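Local structure of beta-L-arabinobiosidase (Bacteroides thetaiotaomicron, 5MQR) at residues A539-Q544 and R555-P560; E470-F475 and S610-D615; E462-A467 and T563-V568; F510-G515 and I543-D548. The protein probably hydrolyses glycosidic bonds in plant pectin, as a beta-L-arabinobiosidase, and may also have sialidase activity. All blocks are in the same frame, centred on the assembly; numbering follows the deposited sequence.

Contact 1: residues A539-Q544 and R555-P560; sequences ADRNIQ and RMFYAP
The side chain of Phe-557 turns its CG away from its own carbonyl carbon (chi1 -70°), which slides the ring beneath the backbone of Arg-541. The CA of Arg-541 sits over the ring face, 4.1 Å from the centroid of Phe-557, as a CH-pi contact. The arginine CG is anti to its backbone N (chi1 -162°) and lies against CB of Phe-557. A bend farther out turns the guanidinium nearly perpendicular to the ring, 86° between planes. One face of that guanidinium receives the CE of Met-556, a selenomethionine, 3.4 Å from NH2 of Arg-541. Water 1 lies at its edge and links NH1 of Arg-541 to the carbonyl O of Phe-557.

The backbones are tied as well. Phe-557 N donates to Arg-541 O at 2.9 Å. Ile-543 and Arg-555 exchange both bonds of a hydrogen-bonded antiparallel pair. The Phe-557 side chain is buried, and Leu-536 and Cys-499 also touch it. With an alanine at this position the Arg-541 backbone would probably lose the ring beneath it, and a gap would open beside Ile-543. The arrangement belongs to the open end of the beta hairpin 542-547/550-556; on the other side, toward strand 530-537, Arg-541 and Asn-542 both face Ser-537 in a G1 beta bulge.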
loop_
_atom_site.group_PDB
_atom_site.type_symbol
_atom_site.label_atom_id
_atom_site.label_comp_id
_atom_site.label_asym_id
_atom_site.label_seq_id
_atom_site.Cartn_x
_atom_site.Cartn_y
_atom_site.Cartn_z
ATOM N N ALA A 539 -6.486 -23.333 9.239
ATOM C CA ALA A 539 -6.155 -24.713 8.820
ATOM C C ALA A 539 -6.702 -25.768 9.785
ATOM O O ALA A 539 -7.247 -26.767 9.347
ATOM C CB ALA A 539 -4.630 -24.892 8.628
ATOM N N ASP A 540 -6.585 -25.537 11.090
ATOM C CA ASP A 540 -7.199 -26.437 12.076
ATOM C C ASP A 540 -8.662 -26.093 12.362
ATOM O O ASP A 540 -9.345 -26.840 13.066
ATOM C CB ASP A 540 -6.429 -26.424 13.410
ATOM C CG ASP A 540 -4.966 -26.846 13.260
ATOM O OD1 ASP A 540 -4.602 -27.468 12.231
ATOM O OD2 ASP A 540 -4.178 -26.547 14.192
ATOM N N ARG A 541 -9.100 -24.923 11.892
ATOM C CA ARG A 541 -10.500 -24.492 11.973
ATOM C C ARG A 541 -10.963 -24.358 13.425
ATOM O O ARG A 541 -12.069 -24.786 13.748
ATOM C CB ARG A 541 -11.411 -25.458 11.154
ATOM C CG ARG A 541 -12.807 -24.939 10.770
ATOM C CD ARG A 541 -13.458 -25.789 9.668
ATOM N NE ARG A 541 -13.518 -27.197 10.054
ATOM C CZ ARG A 541 -14.464 -27.765 10.804
ATOM N NH1 ARG A 541 -15.514 -27.082 11.261
ATOM N NH2 ARG A 541 -14.354 -29.052 11.102
ATOM N N ASN A 542 -10.118 -23.807 14.300
ATOM C CA ASN A 542 -10.487 -23.628 15.704
ATOM C C ASN A 542 -9.995 -22.357 16.363
ATOM O O ASN A 542 -9.086 -21.713 15.878
ATOM C CB ASN A 542 -10.111 -24.827 16.549
ATOM C CG ASN A 542 -8.637 -25.121 16.550
ATOM O OD1 ASN A 542 -7.796 -24.239 16.501
ATOM N ND2 ASN A 542 -8.320 -26.384 16.633
ATOM N N ILE A 543 -10.655 -22.031 17.465
ATOM C CA ILE A 543 -10.401 -20.864 18.266
ATOM C C ILE A 543 -10.251 -21.331 19.733
ATOM O O ILE A 543 -11.072 -22.111 20.229
ATOM C CB ILE A 543 -11.515 -19.792 18.078
ATOM C CG1 ILE A 543 -11.355 -18.626 19.068
ATOM C CG2 ILE A 543 -12.912 -20.404 18.164
ATOM C CD1 ILE A 543 -12.127 -17.351 18.706
ATOM N N GLN A 544 -9.186 -20.871 20.385
ATOM C CA GLN A 544 -8.962 -21.036 21.812
ATOM C C GLN A 544 -8.964 -19.666 22.459
ATOM O O GLN A 544 -8.351 -18.732 21.932
ATOM C CB GLN A 544 -7.619 -21.670 22.064
ATOM C CG GLN A 544 -7.564 -23.101 21.601
ATOM C CD GLN A 544 -6.164 -23.656 21.657
ATOM O OE1 GLN A 544 -5.808 -24.369 22.610
ATOM N NE2 GLN A 544 -5.349 -23.319 20.646
ATOM N N ARG A 555 -13.307 -24.222 20.635
ATOM C CA ARG A 555 -14.372 -24.614 19.717
ATOM C C ARG A 555 -13.882 -24.590 18.303
ATOM O O ARG A 555 -12.950 -23.896 17.980
ATOM C CB ARG A 555 -15.579 -23.666 19.835
ATOM C CG ARG A 555 -16.591 -23.984 20.926
ATOM C CD ARG A 555 -17.155 -25.396 20.802
ATOM N NE ARG A 555 -18.164 -25.699 21.812
ATOM C CZ ARG A 555 -17.920 -26.042 23.084
ATOM N NH1 ARG A 555 -16.681 -26.103 23.562
ATOM N NH2 ARG A 555 -18.944 -26.305 23.901
HETATM N N MSE A 556 -14.568 -25.308 17.443
HETATM C CA MSE A 556 -14.348 -25.196 16.016
HETATM C C MSE A 556 -14.940 -23.861 15.585
HETATM O O MSE A 556 -15.822 -23.305 16.236
HETATM C CB MSE A 556 -14.990 -26.377 15.281
HETATM C CG MSE A 556 -14.600 -27.764 15.813
HETATM SE SE MSE A 556 -12.671 -28.064 15.675
HETATM C CE MSE A 556 -12.415 -28.110 13.746
ATOM N N PHE A 557 -14.430 -23.315 14.496
ATOM C CA PHE A 557 -15.105 -22.211 13.837
ATOM C C PHE A 557 -16.548 -22.630 13.499
ATOM O O PHE A 557 -16.772 -23.757 13.048
ATOM C CB PHE A 557 -14.450 -21.872 12.502
ATOM C CG PHE A 557 -13.087 -21.241 12.584
ATOM C CD1 PHE A 557 -12.498 -20.839 13.798
ATOM C CD2 PHE A 557 -12.384 -21.016 11.390
ATOM C CE1 PHE A 557 -11.244 -20.254 13.815
ATOM C CE2 PHE A 557 -11.132 -20.419 11.408
ATOM C CZ PHE A 557 -10.558 -20.043 12.623
ATOM N N TYR A 558 -17.513 -21.726 13.695
ATOM C CA TYR A 558 -18.863 -22.000 13.227
ATOM C C TYR A 558 -19.045 -21.741 11.722
ATOM O O TYR A 558 -20.001 -22.234 11.147
ATOM C CB TYR A 558 -19.929 -21.322 14.094
ATOM C CG TYR A 558 -20.160 -19.838 13.941
ATOM C CD1 TYR A 558 -21.035 -19.341 12.969
ATOM C CD2 TYR A 558 -19.599 -18.935 14.834
ATOM C CE1 TYR A 558 -21.301 -17.996 12.871
ATOM C CE2 TYR A 558 -19.866 -17.582 14.750
ATOM C CZ TYR A 558 -20.718 -17.120 13.771
ATOM O OH TYR A 558 -20.990 -15.784 13.707
ATOM N N ALA A 559 -18.090 -21.026 11.107
ATOM C CA ALA A 559 -18.006 -20.882 9.661
ATOM C C ALA A 559 -16.547 -20.927 9.242
ATOM O O ALA A 559 -15.712 -20.287 9.866
ATOM C CB ALA A 559 -18.628 -19.562 9.205
ATOM N N PRO A 560 -16.233 -21.668 8.170
ATOM C CA PRO A 560 -14.864 -21.705 7.708
ATOM C C PRO A 560 -14.484 -20.441 6.926
ATOM O O PRO A 560 -15.327 -19.827 6.272
ATOM C CB PRO A 560 -14.845 -22.957 6.827
ATOM C CG PRO A 560 -16.228 -23.050 6.293
ATOM C CD PRO A 560 -17.088 -22.619 7.431
HETATM O O HOH W 1 -16.602 -24.574 10.503
#

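Contact 2: residues E470-F475 and S610-D615; sequences ELKVSF and SSTDKD
Ser-611 OG is gripped by two backbone groups. It donates to Glu-470 O at 2.6 Å, lying in the carbonyl plane, and it accepts from Asp-613 N at 3.0 Å. The hydroxyl reaches the strand because OG stands anti to the serine's own N (chi1 -178°). Asp-613 takes the amide of Glu-470. Its OD1 accepts the Glu-470 N-H, N to OD1 2.9 Å, on the syn side, a little out of the carboxylate plane, while OD2 accepts from the N of Lys-469. One carboxylate thus holds two successive amides. The Glu-470 side chain passes Thr-612, CB to OG1 3.4 Å, and its OE2 bonds to Ser-537 OG. Farther along, Lys-472 and Ser-610 form a hydrogen-bonded antiparallel pair, with Lys-472 N to Ser-610 O at 2.8 Å. Water 2 bonds Ser-610 OG and more weakly Lys-472 NZ. Beyond Ser-610 side chains replace the regular strand pairing, and the chain leaves the sheet through the ST turn of Ser-611.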
loop_
_atom_site.group_PDB
_atom_site.type_symbol
_atom_site.label_atom_id
_atom_site.label_comp_id
_atom_site.label_asym_id
_atom_site.label_seq_id
_atom_site.Cartn_x
_atom_site.Cartn_y
_atom_site.Cartn_z
ATOM N N GLU A 470 -3.012 -18.118 10.700
ATOM C CA GLU A 470 -2.791 -18.265 12.140
ATOM C C GLU A 470 -2.798 -16.858 12.747
ATOM O O GLU A 470 -2.068 -15.964 12.278
ATOM C CB GLU A 470 -1.458 -18.948 12.417
ATOM C CG GLU A 470 -1.315 -20.334 11.797
ATOM C CD GLU A 470 -2.198 -21.383 12.479
ATOM O OE1 GLU A 470 -2.122 -21.527 13.728
ATOM O OE2 GLU A 470 -2.976 -22.063 11.764
ATOM N N LEU A 471 -3.641 -16.661 13.760
ATOM C CA LEU A 471 -3.850 -15.352 14.350
ATOM C C LEU A 471 -3.943 -15.418 15.864
ATOM O O LEU A 471 -4.690 -16.249 16.411
ATOM C CB LEU A 471 -5.129 -14.742 13.779
ATOM C CG LEU A 471 -5.558 -13.353 14.220
ATOM C CD1 LEU A 471 -4.531 -12.312 13.822
ATOM C CD2 LEU A 471 -6.892 -13.006 13.593
ATOM N N LYS A 472 -3.196 -14.543 16.535
ATOM C CA LYS A 472 -3.437 -14.237 17.950
ATOM C C LYS A 472 -3.933 -12.825 18.052
ATOM O O LYS A 472 -3.431 -11.958 17.386
ATOM C CB LYS A 472 -2.204 -14.405 18.844
ATOM C CG LYS A 472 -1.490 -15.725 18.637
ATOM C CD LYS A 472 -0.715 -16.186 19.885
ATOM C CE LYS A 472 -0.070 -17.563 19.687
ATOM N NZ LYS A 472 1.224 -17.421 18.952
ATOM N N VAL A 473 -4.946 -12.635 18.883
ATOM C CA VAL A 473 -5.591 -11.362 19.142
ATOM C C VAL A 473 -5.655 -11.223 20.645
ATOM O O VAL A 473 -6.200 -12.092 21.302
ATOM C CB VAL A 473 -7.029 -11.348 18.576
ATOM C CG1 VAL A 473 -7.741 -10.033 18.911
ATOM C CG2 VAL A 473 -6.982 -11.565 17.070
ATOM N N SER A 474 -5.100 -10.161 21.208
ATOM C CA SER A 474 -5.285 -9.930 22.623
ATOM C C SER A 474 -5.708 -8.507 22.909
ATOM O O SER A 474 -5.457 -7.596 22.125
ATOM C CB SER A 474 -4.034 -10.294 23.408
ATOM O OG SER A 474 -2.986 -9.454 23.017
ATOM N N PHE A 475 -6.393 -8.340 24.027
ATOM C CA PHE A 475 -6.891 -7.039 24.434
ATOM C C PHE A 475 -7.396 -7.136 25.847
ATOM O O PHE A 475 -7.719 -8.226 26.318
ATOM C CB PHE A 475 -8.012 -6.520 23.491
ATOM C CG PHE A 475 -9.169 -7.473 23.321
ATOM C CD1 PHE A 475 -10.259 -7.425 24.185
ATOM C CD2 PHE A 475 -9.174 -8.412 22.294
ATOM C CE1 PHE A 475 -11.311 -8.303 24.042
ATOM C CE2 PHE A 475 -10.240 -9.294 22.150
ATOM C CZ PHE A 475 -11.302 -9.240 23.026
ATOM N N SER A 610 -1.134 -10.627 16.083
ATOM C CA SER A 610 0.069 -11.169 15.446
ATOM C C SER A 610 -0.288 -12.444 14.716
ATOM O O SER A 610 -1.343 -13.066 14.972
ATOM C CB SER A 610 1.161 -11.447 16.484
ATOM O OG SER A 610 0.724 -12.433 17.386
ATOM N N SER A 611 0.604 -12.817 13.809
ATOM C CA SER A 611 0.483 -14.023 13.036
ATOM C C SER A 611 1.811 -14.766 12.957
ATOM O O SER A 611 2.861 -14.150 12.774
ATOM C CB SER A 611 0.028 -13.692 11.614
ATOM O OG SER A 611 -0.129 -14.907 10.882
ATOM N N THR A 612 1.737 -16.089 13.069
ATOM C CA THR A 612 2.885 -16.970 12.816
ATOM C C THR A 612 2.930 -17.481 11.361
ATOM O O THR A 612 3.712 -18.383 11.072
ATOM C CB THR A 612 2.910 -18.168 13.795
ATOM O OG1 THR A 612 1.640 -18.823 13.773
ATOM C CG2 THR A 612 3.236 -17.696 15.232
ATOM N N ASP A 613 2.117 -16.916 10.456
ATOM C CA ASP A 613 2.162 -17.285 9.054
ATOM C C ASP A 613 3.601 -17.063 8.579
ATOM O O ASP A 613 4.250 -16.072 8.960
ATOM C CB ASP A 613 1.218 -16.438 8.170
ATOM C CG ASP A 613 -0.280 -16.721 8.405
ATOM O OD1 ASP A 613 -0.636 -17.633 9.169
ATOM O OD2 ASP A 613 -1.120 -15.994 7.823
ATOM N N LYS A 614 4.083 -17.966 7.739
ATOM C CA LYS A 614 5.453 -17.902 7.245
ATOM C C LYS A 614 5.810 -16.577 6.566
ATOM O O LYS A 614 6.910 -16.080 6.741
ATOM C CB LYS A 614 5.743 -19.119 6.367
ATOM C CG LYS A 614 5.910 -20.352 7.233
ATOM C CD LYS A 614 5.789 -21.667 6.486
ATOM C CE LYS A 614 5.903 -22.826 7.491
ATOM N NZ LYS A 614 6.114 -24.128 6.790
ATOM N N ASP A 615 4.859 -15.977 5.864
ATOM C CA ASP A 615 5.062 -14.679 5.238
ATOM C C ASP A 615 4.370 -13.517 5.946
ATOM O O ASP A 615 4.163 -12.451 5.340
ATOM C CB ASP A 615 4.683 -14.733 3.745
ATOM C CG ASP A 615 3.206 -14.934 3.493
ATOM O OD1 ASP A 615 2.436 -15.236 4.422
ATOM O OD2 ASP A 615 2.827 -14.821 2.297
HETATM O O HOH W 2 1.277 -14.940 16.594
#

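Contact 3: residues E462-A467 and T563-V568; sequences ERKIPA and TIERIV
Glu-462 and Arg-566 approach with their flat groups only 29° apart. Arg-566 has CG beside its backbone N (chi1 -84°) and bends at chi3 (-76°), which swings the guanidinium to Glu-462. OE1 of Glu-462 uses its syn lone pair to take NH1 of Arg-566 at 3.1 Å. The bond is almost straight and lies in the guanidinium plane. On another edge, NE of Arg-566 bonds to OE2 of Glu-565 at 2.9 Å, tilted from that plane and on the anti side of the carboxylate. Lys-464 runs alongside Glu-565, pointing the same way. Lys-464 NZ stays 4.2 Å from Glu-565 OE1, beyond a salt bridge. Water 3 bridges them, and Ser-46 OG bonds to both Lys-464 NZ and Glu-565 OE2. On the face that carries Ile-567, CD1 of Ile-465 touches CD1 of Ile-567 at 3.9 Å, and both side chains lie against Thr-609. The antiparallel strands pair through Arg-463 and Ile-567, and Ile-465 N bonds to Glu-565 O. Glu-565 and Arg-566 both face Leu-492, a classic beta bulge. A leucine in place of Arg-566 would probably leave Glu-462 and Glu-565 without their shared positive mate. The charges are buried, so their mutual neutralisation probably offsets the cost.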
loop_
_atom_site.group_PDB
_atom_site.type_symbol
_atom_site.label_atom_id
_atom_site.label_comp_id
_atom_site.label_asym_id
_atom_site.label_seq_id
_atom_site.Cartn_x
_atom_site.Cartn_y
_atom_site.Cartn_z
ATOM N N GLU A 462 -14.198 -1.713 14.269
ATOM C CA GLU A 462 -13.562 -2.804 13.531
ATOM C C GLU A 462 -12.075 -2.469 13.408
ATOM O O GLU A 462 -11.719 -1.367 12.982
ATOM C CB GLU A 462 -14.080 -3.000 12.090
ATOM C CG GLU A 462 -15.571 -2.964 11.834
ATOM C CD GLU A 462 -16.045 -3.706 10.560
ATOM O OE1 GLU A 462 -15.239 -4.055 9.683
ATOM O OE2 GLU A 462 -17.278 -3.991 10.454
ATOM N N ARG A 463 -11.215 -3.425 13.752
ATOM C CA ARG A 463 -9.770 -3.298 13.508
ATOM C C ARG A 463 -9.396 -4.188 12.325
ATOM O O ARG A 463 -9.402 -5.422 12.430
ATOM C CB ARG A 463 -8.956 -3.674 14.758
ATOM C CG ARG A 463 -7.464 -3.479 14.643
ATOM C CD ARG A 463 -7.097 -2.040 14.353
ATOM N NE ARG A 463 -5.705 -1.669 14.629
ATOM C CZ ARG A 463 -4.688 -1.742 13.768
ATOM N NH1 ARG A 463 -4.837 -2.230 12.538
ATOM N NH2 ARG A 463 -3.490 -1.314 14.139
ATOM N N LYS A 464 -9.114 -3.563 11.189
ATOM C CA LYS A 464 -8.598 -4.299 10.050
ATOM C C LYS A 464 -7.101 -4.627 10.253
ATOM O O LYS A 464 -6.328 -3.786 10.692
ATOM C CB LYS A 464 -8.820 -3.506 8.772
ATOM C CG LYS A 464 -8.775 -4.368 7.538
ATOM C CD LYS A 464 -9.524 -3.725 6.372
ATOM C CE LYS A 464 -9.648 -4.745 5.275
ATOM N NZ LYS A 464 -10.234 -4.140 4.066
ATOM N N ILE A 465 -6.722 -5.866 9.976
ATOM C CA ILE A 465 -5.340 -6.343 10.147
ATOM C C ILE A 465 -4.927 -7.106 8.892
ATOM O O ILE A 465 -5.792 -7.439 8.075
ATOM C CB ILE A 465 -5.211 -7.259 11.370
ATOM C CG1 ILE A 465 -6.182 -8.428 11.266
ATOM C CG2 ILE A 465 -5.441 -6.462 12.641
ATOM C CD1 ILE A 465 -5.835 -9.573 12.166
ATOM N N PRO A 466 -3.615 -7.393 8.729
ATOM C CA PRO A 466 -3.198 -8.235 7.600
ATOM C C PRO A 466 -3.892 -9.596 7.641
ATOM O O PRO A 466 -3.954 -10.224 8.698
ATOM C CB PRO A 466 -1.676 -8.396 7.797
ATOM C CG PRO A 466 -1.278 -7.284 8.693
ATOM C CD PRO A 466 -2.474 -7.019 9.584
ATOM N N ALA A 467 -4.431 -9.990 6.493
ATOM C CA ALA A 467 -5.136 -11.251 6.315
ATOM C C ALA A 467 -4.255 -12.385 6.812
ATOM O O ALA A 467 -3.127 -12.524 6.336
ATOM C CB ALA A 467 -5.475 -11.440 4.834
ATOM N N THR A 563 -8.741 -16.815 5.523
ATOM C CA THR A 563 -7.958 -15.929 6.369
ATOM C C THR A 563 -8.890 -15.015 7.112
ATOM O O THR A 563 -10.042 -14.835 6.708
ATOM C CB THR A 563 -7.029 -15.016 5.564
ATOM O OG1 THR A 563 -7.795 -14.275 4.613
ATOM C CG2 THR A 563 -5.969 -15.818 4.842
ATOM N N ILE A 564 -8.362 -14.456 8.196
ATOM C CA ILE A 564 -9.064 -13.509 9.028
ATOM C C ILE A 564 -8.408 -12.157 8.848
ATOM O O ILE A 564 -7.187 -12.034 8.997
ATOM C CB ILE A 564 -8.951 -13.922 10.497
ATOM C CG1 ILE A 564 -9.594 -15.298 10.685
ATOM C CG2 ILE A 564 -9.570 -12.859 11.414
ATOM C CD1 ILE A 564 -8.793 -16.186 11.615
ATOM N N GLU A 565 -9.209 -11.152 8.536
ATOM C CA GLU A 565 -8.682 -9.804 8.316
ATOM C C GLU A 565 -9.246 -8.711 9.245
ATOM O O GLU A 565 -8.769 -7.572 9.185
ATOM C CB GLU A 565 -8.911 -9.384 6.863
ATOM C CG GLU A 565 -10.364 -9.461 6.403
ATOM C CD GLU A 565 -10.704 -8.411 5.368
ATOM O OE1 GLU A 565 -9.909 -8.285 4.407
ATOM O OE2 GLU A 565 -11.772 -7.751 5.499
ATOM N N ARG A 566 -10.261 -9.030 10.050
ATOM C CA ARG A 566 -10.926 -8.044 10.900
ATOM C C ARG A 566 -11.390 -8.614 12.210
ATOM O O ARG A 566 -11.896 -9.733 12.249
ATOM C CB ARG A 566 -12.159 -7.493 10.217
ATOM C CG ARG A 566 -11.860 -6.378 9.269
ATOM C CD ARG A 566 -13.141 -5.953 8.613
ATOM N NE ARG A 566 -13.561 -6.887 7.583
ATOM C CZ ARG A 566 -14.778 -6.931 7.042
ATOM N NH1 ARG A 566 -15.755 -6.128 7.466
ATOM N NH2 ARG A 566 -15.011 -7.796 6.071
ATOM N N ILE A 567 -11.243 -7.800 13.255
ATOM C CA ILE A 567 -11.881 -8.028 14.537
ATOM C C ILE A 567 -12.887 -6.891 14.737
ATOM O O ILE A 567 -12.545 -5.730 14.569
ATOM C CB ILE A 567 -10.863 -8.101 15.708
ATOM C CG1 ILE A 567 -9.790 -9.162 15.430
ATOM C CG2 ILE A 567 -11.548 -8.488 17.009
ATOM C CD1 ILE A 567 -8.550 -8.567 14.834
ATOM N N VAL A 568 -14.125 -7.260 15.083
ATOM C CA VAL A 568 -15.276 -6.361 15.178
ATOM C C VAL A 568 -15.805 -6.427 16.607
ATOM O O VAL A 568 -15.971 -7.521 17.166
ATOM C CB VAL A 568 -16.406 -6.781 14.195
ATOM C CG1 VAL A 568 -17.681 -5.960 14.401
ATOM C CG2 VAL A 568 -15.941 -6.653 12.749
HETATM O O HOH W 3 -10.128 -6.701 2.350
#

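Contact 4: residues F510-G515 and I543-D548; sequences FRMKGG and IQVYVD
Phe-510 starts out toward strand 542-547, with CG anti to the backbone N (chi1 -175°). Its CE2 meets CG2 of Val-547 at 3.8 Å, and this methyl lies at the ring edge, near its plane. CE2 of Phe-510 is also 4.4 Å from CG1 of Val-545. The Phe-510 and Val-547 side chains lie alongside, pointing opposite ways. Leu-502, Leu-504 and Met-521 also touch the Phe-510 side chain. The next side chain, Arg-511, turns to the other face of its strand, where it pairs with Glu-503 and lies against Phe-518. The alternation is that of a beta strand. Strands 509-513 and 542-547 run antiparallel, with axes 9.8 Å apart, and belong to two sheets packed face to face, as in a beta sandwich. No hydrogen bond crosses between them, and the meeting is made by buried apolar side chains. Met-512, a selenomethionine, again points inward. Its SE rests on CG2 of Ile-543 at 3.5 Å, with CG1 of Ile-543 a little farther off. Val-545 adds its CG2, 4.2 Å from SE of Met-512, so the selenium lies near two residues of the opposing strand. A bend at chi3 (58°) turns the terminal methyl of Met-512 to the side chain of Arg-555. Lys-513 is again on the outer face. It makes a cation-pi contact with Tyr-558, and its NZ donates to Gly-515 O.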
loop_
_atom_site.group_PDB
_atom_site.type_symbol
_atom_site.label_atom_id
_atom_site.label_comp_id
_atom_site.label_asym_id
_atom_site.label_seq_id
_atom_site.Cartn_x
_atom_site.Cartn_y
_atom_site.Cartn_z
ATOM N N PHE A 510 -19.841 -14.790 29.650
ATOM C CA PHE A 510 -18.915 -14.583 28.546
ATOM C C PHE A 510 -18.921 -15.912 27.820
ATOM O O PHE A 510 -18.538 -16.936 28.400
ATOM C CB PHE A 510 -17.528 -14.219 29.099
ATOM C CG PHE A 510 -16.493 -13.865 28.056
ATOM C CD1 PHE A 510 -16.813 -13.145 26.908
ATOM C CD2 PHE A 510 -15.164 -14.231 28.256
ATOM C CE1 PHE A 510 -15.827 -12.814 25.973
ATOM C CE2 PHE A 510 -14.181 -13.919 27.316
ATOM C CZ PHE A 510 -14.513 -13.194 26.177
ATOM N N ARG A 511 -19.417 -15.928 26.586
ATOM C CA ARG A 511 -19.594 -17.196 25.858
ATOM C C ARG A 511 -19.111 -17.143 24.424
ATOM O O ARG A 511 -18.962 -16.064 23.845
ATOM C CB ARG A 511 -21.054 -17.626 25.882
ATOM C CG ARG A 511 -22.010 -16.677 25.161
ATOM C CD ARG A 511 -23.467 -17.166 25.248
ATOM N NE ARG A 511 -24.335 -16.438 24.303
ATOM C CZ ARG A 511 -25.586 -16.778 23.979
ATOM N NH1 ARG A 511 -26.177 -17.856 24.512
ATOM N NH2 ARG A 511 -26.255 -16.028 23.112
HETATM N N MSE A 512 -18.872 -18.324 23.862
HETATM C CA MSE A 512 -18.386 -18.473 22.494
HETATM C C MSE A 512 -19.383 -19.248 21.654
HETATM O O MSE A 512 -19.877 -20.298 22.095
HETATM C CB MSE A 512 -17.066 -19.219 22.562
HETATM C CG MSE A 512 -16.630 -19.628 21.162
HETATM SE SE MSE A 512 -14.675 -19.949 21.178
HETATM C CE MSE A 512 -14.651 -21.320 22.537
ATOM N N LYS A 513 -19.649 -18.777 20.431
ATOM C CA LYS A 513 -20.563 -19.479 19.542
ATOM C C LYS A 513 -19.813 -20.610 18.839
ATOM O O LYS A 513 -18.844 -20.343 18.131
ATOM C CB LYS A 513 -21.148 -18.507 18.525
ATOM C CG LYS A 513 -22.198 -19.105 17.594
ATOM C CD LYS A 513 -22.922 -18.027 16.788
ATOM C CE LYS A 513 -24.005 -18.595 15.885
ATOM N NZ LYS A 513 -25.012 -19.385 16.638
ATOM N N GLY A 514 -20.262 -21.855 19.032
ATOM C CA GLY A 514 -19.700 -23.018 18.343
ATOM C C GLY A 514 -20.453 -23.566 17.121
ATOM O O GLY A 514 -19.945 -24.433 16.416
ATOM N N GLY A 515 -21.635 -23.037 16.848
ATOM C CA GLY A 515 -22.549 -23.550 15.824
ATOM C C GLY A 515 -23.926 -23.105 16.287
ATOM O O GLY A 515 -24.108 -21.924 16.640
ATOM N N ILE A 543 -10.655 -22.031 17.465
ATOM C CA ILE A 543 -10.401 -20.864 18.266
ATOM C C ILE A 543 -10.251 -21.331 19.733
ATOM O O ILE A 543 -11.072 -22.111 20.229
ATOM C CB ILE A 543 -11.515 -19.792 18.078
ATOM C CG1 ILE A 543 -11.355 -18.626 19.068
ATOM C CG2 ILE A 543 -12.912 -20.404 18.164
ATOM C CD1 ILE A 543 -12.127 -17.351 18.706
ATOM N N GLN A 544 -9.186 -20.871 20.385
ATOM C CA GLN A 544 -8.962 -21.036 21.812
ATOM C C GLN A 544 -8.964 -19.666 22.459
ATOM O O GLN A 544 -8.351 -18.732 21.932
ATOM C CB GLN A 544 -7.619 -21.670 22.064
ATOM C CG GLN A 544 -7.564 -23.101 21.601
ATOM C CD GLN A 544 -6.164 -23.656 21.657
ATOM O OE1 GLN A 544 -5.808 -24.369 22.610
ATOM N NE2 GLN A 544 -5.349 -23.319 20.646
ATOM N N VAL A 545 -9.643 -19.542 23.587
ATOM C CA VAL A 545 -9.794 -18.261 24.250
ATOM C C VAL A 545 -9.192 -18.374 25.643
ATOM O O VAL A 545 -9.415 -19.361 26.357
ATOM C CB VAL A 545 -11.265 -17.814 24.295
ATOM C CG1 VAL A 545 -11.445 -16.585 25.158
ATOM C CG2 VAL A 545 -11.736 -17.507 22.881
ATOM N N TYR A 546 -8.390 -17.379 25.994
ATOM C CA TYR A 546 -7.780 -17.315 27.305
ATOM C C TYR A 546 -8.258 -16.047 27.986
ATOM O O TYR A 546 -8.390 -14.994 27.355
ATOM C CB TYR A 546 -6.254 -17.298 27.196
ATOM C CG TYR A 546 -5.643 -18.535 26.547
ATOM C CD1 TYR A 546 -5.570 -18.668 25.159
ATOM C CD2 TYR A 546 -5.124 -19.568 27.332
ATOM C CE1 TYR A 546 -5.005 -19.808 24.576
ATOM C CE2 TYR A 546 -4.547 -20.693 26.764
ATOM C CZ TYR A 546 -4.502 -20.814 25.394
ATOM O OH TYR A 546 -3.944 -21.950 24.872
ATOM N N VAL A 547 -8.517 -16.158 29.282
ATOM C CA VAL A 547 -8.791 -15.006 30.101
ATOM C C VAL A 547 -7.822 -15.015 31.269
ATOM O O VAL A 547 -7.719 -16.026 32.010
ATOM C CB VAL A 547 -10.245 -15.001 30.589
ATOM C CG1 VAL A 547 -10.453 -13.903 31.641
ATOM C CG2 VAL A 547 -11.184 -14.820 29.397
ATOM N N ASP A 548 -7.118 -13.889 31.428
ATOM C CA ASP A 548 -6.119 -13.724 32.502
ATOM C C ASP A 548 -5.135 -14.895 32.518
ATOM O O ASP A 548 -4.783 -15.406 33.564
ATOM C CB ASP A 548 -6.802 -13.555 33.878
ATOM C CG ASP A 548 -7.709 -12.316 33.949
ATOM O OD1 ASP A 548 -7.465 -11.346 33.204
ATOM O OD2 ASP A 548 -8.651 -12.299 34.784
#

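How the contacts relate
From the N terminus, the chain first lays down 462-467 and then 470-475, on successive strands that enter contacts 3 and 2. Segment 510-515 follows. Contact 4 closes the first loop when 543-548 packs against it. Contact 1 overlaps it at Ile-543 and Gln-544, and closes the short hairpin loop at 555-560. Segment 563-568 then closes contact 3, and 610-615 closes contact 2 last. Contacts 1 and 4 are nested inside both larger loops, while contacts 2 and 3 cross. Contact 3 joins strands within one sheet; contacts 1 and 2 work at the other. Contact 4 packs the two together, as does Leu-471 against Ile-465 and Ile-564.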